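Local coordinates for biliverdin reductase (Synechocystis sp., PDB 5B3T), which probably reduces biliverdin to bilirubin with NADPH, as a Rossmann-fold oxidoreductase of the Gfo/Idh/MocA family that acts in heme breakdown, at residues 29-34 with 289-294; 23-28 with 52-57. One frame throughout, in Å; residues are numbered along the deposited sequence.

Contact 1: residues 29-34 with 289-294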
# COMPACT_ATOMS: atom_id res chain seq x y z
N ALA A 29 -13.14 4.53 7.24
CA ALA A 29 -14.52 4.56 7.71
C ALA A 29 -14.66 5.44 8.95
O ALA A 29 -15.65 6.17 9.09
CB ALA A 29 -15.00 3.15 8.01
N GLU A 30 -13.68 5.39 9.86
CA GLU A 30 -13.75 6.19 11.07
C GLU A 30 -13.80 7.68 10.75
O GLU A 30 -14.59 8.43 11.34
CB GLU A 30 -12.57 5.87 11.98
CG GLU A 30 -12.63 4.48 12.61
CD GLU A 30 -11.34 4.09 13.32
OE1 GLU A 30 -10.30 4.73 13.07
OE2 GLU A 30 -11.38 3.15 14.14
N VAL A 31 -12.99 8.13 9.79
CA VAL A 31 -12.93 9.56 9.48
C VAL A 31 -14.11 9.98 8.62
O VAL A 31 -14.66 11.07 8.80
CB VAL A 31 -11.58 9.90 8.82
CG1 VAL A 31 -11.52 11.38 8.46
CG2 VAL A 31 -10.42 9.52 9.74
N PHE A 32 -14.52 9.13 7.67
CA PHE A 32 -15.67 9.47 6.82
C PHE A 32 -16.93 9.67 7.65
O PHE A 32 -17.72 10.58 7.37
CB PHE A 32 -15.89 8.38 5.78
CG PHE A 32 -15.00 8.50 4.58
CD1 PHE A 32 -14.84 9.72 3.95
CD2 PHE A 32 -14.33 7.40 4.07
CE1 PHE A 32 -14.03 9.85 2.84
CE2 PHE A 32 -13.52 7.52 2.96
CZ PHE A 32 -13.37 8.75 2.35
N ARG A 33 -17.07 8.85 8.67
CA ARG A 33 -18.18 8.94 9.57
C ARG A 33 -18.13 10.20 10.44
O ARG A 33 -19.08 10.89 10.57
CB ARG A 33 -18.28 7.71 10.49
CG ARG A 33 -19.51 7.69 11.37
CD ARG A 33 -19.62 6.49 12.29
NE ARG A 33 -18.36 6.13 12.94
CZ ARG A 33 -18.21 5.15 13.83
NH1 ARG A 33 -19.27 4.44 14.22
NH2 ARG A 33 -17.01 4.91 14.34
N GLY A 34 -16.97 10.47 10.99
CA GLY A 34 -16.78 11.59 11.89
C GLY A 34 -16.85 12.93 11.19
O GLY A 34 -17.31 13.92 11.77
N GLN A 289 -5.47 12.77 7.89
CA GLN A 289 -5.06 13.91 7.08
C GLN A 289 -5.31 13.65 5.59
O GLN A 289 -5.76 14.55 4.87
CB GLN A 289 -3.58 14.22 7.32
CG GLN A 289 -3.25 14.63 8.75
CD GLN A 289 -4.24 15.65 9.31
OE1 GLN A 289 -4.89 15.41 10.32
NE2 GLN A 289 -4.34 16.79 8.64
N ASP A 290 -5.03 12.43 5.13
CA ASP A 290 -5.26 12.12 3.72
C ASP A 290 -6.75 12.11 3.40
O ASP A 290 -7.17 12.65 2.36
CB ASP A 290 -4.63 10.78 3.37
CG ASP A 290 -4.66 10.50 1.88
OD1 ASP A 290 -3.80 11.05 1.15
OD2 ASP A 290 -5.55 9.75 1.43
N THR A 291 -7.57 11.52 4.27
CA THR A 291 -9.01 11.52 4.04
C THR A 291 -9.56 12.94 4.02
O THR A 291 -10.40 13.28 3.18
CB THR A 291 -9.72 10.69 5.12
OG1 THR A 291 -9.19 9.36 5.12
CG2 THR A 291 -11.22 10.64 4.85
N GLU A 292 -9.09 13.79 4.94
CA GLU A 292 -9.57 15.16 4.98
C GLU A 292 -9.11 15.94 3.75
O GLU A 292 -9.85 16.80 3.25
CB GLU A 292 -9.11 15.84 6.27
CG GLU A 292 -9.79 15.28 7.51
CD GLU A 292 -9.28 15.89 8.80
OE1 GLU A 292 -8.23 16.57 8.77
OE2 GLU A 292 -9.94 15.70 9.85
N ALA A 293 -7.91 15.65 3.25
CA ALA A 293 -7.46 16.28 2.01
C ALA A 293 -8.34 15.87 0.84
O ALA A 293 -8.67 16.69 -0.02
CB ALA A 293 -6.00 15.92 1.74
N VAL A 294 -8.73 14.59 0.79
CA VAL A 294 -9.63 14.12 -0.27
C VAL A 294 -10.97 14.83 -0.18
O VAL A 294 -11.52 15.28 -1.19
CB VAL A 294 -9.78 12.59 -0.19
CG1 VAL A 294 -10.96 12.12 -1.01
CG2 VAL A 294 -8.50 11.90 -0.65

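Contact 2: residues 23-28 with 52-57. With PO4 (phosphate ion), chain C.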
# COMPACT_ATOMS: atom_id res chain seq x y z
N TYR A 23 -7.57 -2.95 7.85
CA TYR A 23 -7.11 -1.80 8.61
C TYR A 23 -7.35 -0.50 7.85
O TYR A 23 -7.88 0.47 8.42
CB TYR A 23 -5.62 -1.95 8.93
CG TYR A 23 -5.05 -0.79 9.73
CD1 TYR A 23 -4.55 0.33 9.09
CD2 TYR A 23 -5.03 -0.82 11.11
CE1 TYR A 23 -4.03 1.39 9.81
CE2 TYR A 23 -4.51 0.23 11.84
CZ TYR A 23 -4.02 1.34 11.18
OH TYR A 23 -3.51 2.39 11.90
N ALA A 24 -6.97 -0.44 6.57
CA ALA A 24 -7.14 0.78 5.81
C ALA A 24 -8.61 1.15 5.68
O ALA A 24 -8.98 2.32 5.79
CB ALA A 24 -6.49 0.63 4.43
N ALA A 25 -9.47 0.15 5.45
CA ALA A 25 -10.90 0.41 5.35
C ALA A 25 -11.46 0.95 6.66
O ALA A 25 -12.30 1.86 6.66
CB ALA A 25 -11.64 -0.86 4.94
N GLN A 26 -11.00 0.40 7.79
CA GLN A 26 -11.51 0.84 9.09
C GLN A 26 -11.09 2.27 9.39
O GLN A 26 -11.91 3.08 9.86
CB GLN A 26 -11.04 -0.12 10.18
CG GLN A 26 -11.66 -1.50 10.10
CD GLN A 26 -11.00 -2.51 11.01
OE1 GLN A 26 -10.55 -2.17 12.11
NE2 GLN A 26 -10.93 -3.76 10.57
N ARG A 27 -9.83 2.61 9.13
CA ARG A 27 -9.36 3.98 9.37
C ARG A 27 -10.11 4.98 8.50
O ARG A 27 -10.50 6.05 8.97
CB ARG A 27 -7.86 4.08 9.12
CG ARG A 27 -7.01 3.28 10.09
CD ARG A 27 -7.37 3.64 11.52
NE ARG A 27 -6.42 3.10 12.49
CZ ARG A 27 -6.67 2.99 13.79
NH1 ARG A 27 -7.85 3.36 14.27
NH2 ARG A 27 -5.75 2.49 14.60
N ARG A 28 -10.32 4.64 7.22
CA ARG A 28 -11.09 5.52 6.34
C ARG A 28 -12.53 5.65 6.84
O ARG A 28 -13.09 6.75 6.86
CB ARG A 28 -11.07 4.97 4.91
CG ARG A 28 -9.69 4.90 4.28
CD ARG A 28 -9.20 6.25 3.80
NE ARG A 28 -7.97 6.12 3.01
CZ ARG A 28 -7.30 7.14 2.49
NH1 ARG A 28 -7.74 8.38 2.67
NH2 ARG A 28 -6.20 6.92 1.79
N ALA A 52 -19.10 -9.19 9.09
CA ALA A 52 -20.02 -9.01 10.21
C ALA A 52 -19.47 -8.02 11.23
O ALA A 52 -20.20 -7.15 11.72
CB ALA A 52 -20.31 -10.36 10.87
N LYS A 53 -18.18 -8.14 11.56
CA LYS A 53 -17.58 -7.23 12.52
C LYS A 53 -17.60 -5.79 12.01
O LYS A 53 -17.90 -4.86 12.77
CB LYS A 53 -16.14 -7.65 12.83
CG LYS A 53 -16.01 -9.01 13.50
CD LYS A 53 -14.64 -9.18 14.15
CE LYS A 53 -13.53 -9.18 13.11
NZ LYS A 53 -12.53 -10.26 13.37
N PHE A 54 -17.30 -5.60 10.72
CA PHE A 54 -17.29 -4.26 10.15
C PHE A 54 -18.68 -3.64 10.18
O PHE A 54 -18.84 -2.46 10.53
CB PHE A 54 -16.74 -4.31 8.72
CG PHE A 54 -16.37 -2.97 8.16
CD1 PHE A 54 -17.32 -2.18 7.53
CD2 PHE A 54 -15.07 -2.51 8.24
CE1 PHE A 54 -16.98 -0.94 7.01
CE2 PHE A 54 -14.72 -1.28 7.71
CZ PHE A 54 -15.68 -0.50 7.10
N ALA A 55 -19.70 -4.41 9.80
CA ALA A 55 -21.07 -3.92 9.85
C ALA A 55 -21.46 -3.51 11.26
O ALA A 55 -22.15 -2.51 11.46
CB ALA A 55 -22.03 -4.98 9.31
N ASP A 56 -21.03 -4.28 12.26
CA ASP A 56 -21.38 -3.98 13.64
C ASP A 56 -20.66 -2.72 14.13
O ASP A 56 -21.28 -1.84 14.74
CB ASP A 56 -21.04 -5.17 14.54
CG ASP A 56 -21.74 -5.11 15.88
OD1 ASP A 56 -22.98 -5.18 15.90
OD2 ASP A 56 -21.04 -4.99 16.92
N THR A 57 -19.35 -2.63 13.87
CA THR A 57 -18.59 -1.46 14.30
C THR A 57 -19.16 -0.18 13.72
O THR A 57 -19.29 0.83 14.42
CB THR A 57 -17.12 -1.61 13.91
OG1 THR A 57 -16.57 -2.77 14.54
CG2 THR A 57 -16.33 -0.37 14.32
P PO4 C . -1.40 3.11 14.42
O1 PO4 C . -0.84 2.92 15.81
O2 PO4 C . -2.27 4.34 14.37
O3 PO4 C . -0.26 3.26 13.45
O4 PO4 C . -2.23 1.89 14.06

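Contact 1: residues 29-34 with 289-294
Thr291 sets its methyl over one face of the Phe32 ring. CG2 lies 3.9 Å from the ring centroid and 23° off the normal, which makes this a CH-pi contact, but it is displaced toward the rim, and the closest pair is Phe32 CE1 to Thr291 CG2 at 3.5 Å. Phe32 leaves its backbone pointing past helix 283-300, but the ring comes back to it: the CD1-CE1-CZ side comes under the methyl, and the ring also packs on Val16 of the strand 14-19. With CG2 anti to the backbone N, Thr291 holds its methyl out into the gap, while OG1 turns back to its own helix and hydrogen-bonds to Phe287 O. The same methyl is shared with Val31, whose CG1 approaches to 3.7 Å. These two side chains run alongside each other in opposite senses, and CG1 also lies 3.9 Å from Thr291 CB.

Two helices on one side of the five-stranded parallel sheet of the Rossmann domain meet here. One, 23-34, follows the first strand; the other, 283-300, comes late in the chain, after the mixed sheet, yet packs back against the nucleotide-binding domain. Their short segments cross at -47° with the axes 9.7 Å apart, and the nearest CA atoms are those of Val31 and Thr291, 7.0 Å from each other. Between these two segments no hydrogen bond forms; the polar tie comes from the preceding turn of helix 23-34, where Arg28 reaches over to helix 283-300.

At the outer margin, Glu292 touches through its aliphatic part: CG sits 4.4 Å from Val31 CG1, while its OE2 is engaged in a salt bridge with Arg288 NE.

Contact 2: residues 23-28 with 52-57
Phe54 of helix 48-58 turns the edge of its ring to helix 23-34, the first helix of the Rossmann fold; Ala25, within it, is consistent with the last position of a GxGxxA pattern whose glycines, Gly20 and Gly22, lie in the turn before. CG of Phe54 is anti to the backbone N (chi1 -166°), which carries the ring across to the other helix. There CE2 meets Gln26 CG at 3.9 Å and Ala25 CB at 4.2 Å, and Gln26 CG lies near the ring plane. Beyond CG the Gln26 amide is turned 62° from the ring, and its NE2 hydrogen-bonds to Thr21 O. Thr21 also touches Phe54, and Thr21, Tyr23 and Ala24 all bind NADP(+) in another structure of this protein.

On another side of the helix, Tyr23 OH donates to O4 of a phosphate ion at 2.6 Å, and it accepts from Arg27 NE at 3.1 Å, nearly straight at 165° and in the guanidinium plane. A phenylalanine here would probably leave Arg27 NE without its acceptor and the phosphate with one donor fewer, the guanidinium less firmly held. Arg27 CG lies over one face of the Tyr23 ring, 3.5 Å above its plane.

Contacts 1 and 2 lie with centres about 13 Å apart and share helix 23-34: residues 23-28 from its start serve contact 2, and 29-34 from its end serve contact 1. Along the chain the order is 23-28, 29-34, 52-57, 289-294, so the two pairings cross. Contact 2 stays within the Rossmann domain and its five-stranded parallel sheet, whereas contact 1 brings helix 283-300, from the C-terminal part of the chain, against that domain. Arg28 ties the two together, its NH1 meeting Asp290 OD2 at 2.9 Å and probably also Thr291 OG1, and Ala29 packs on Phe54. The helix bearing part of the NADP(+) site is thereby held between a near neighbour and a distant one.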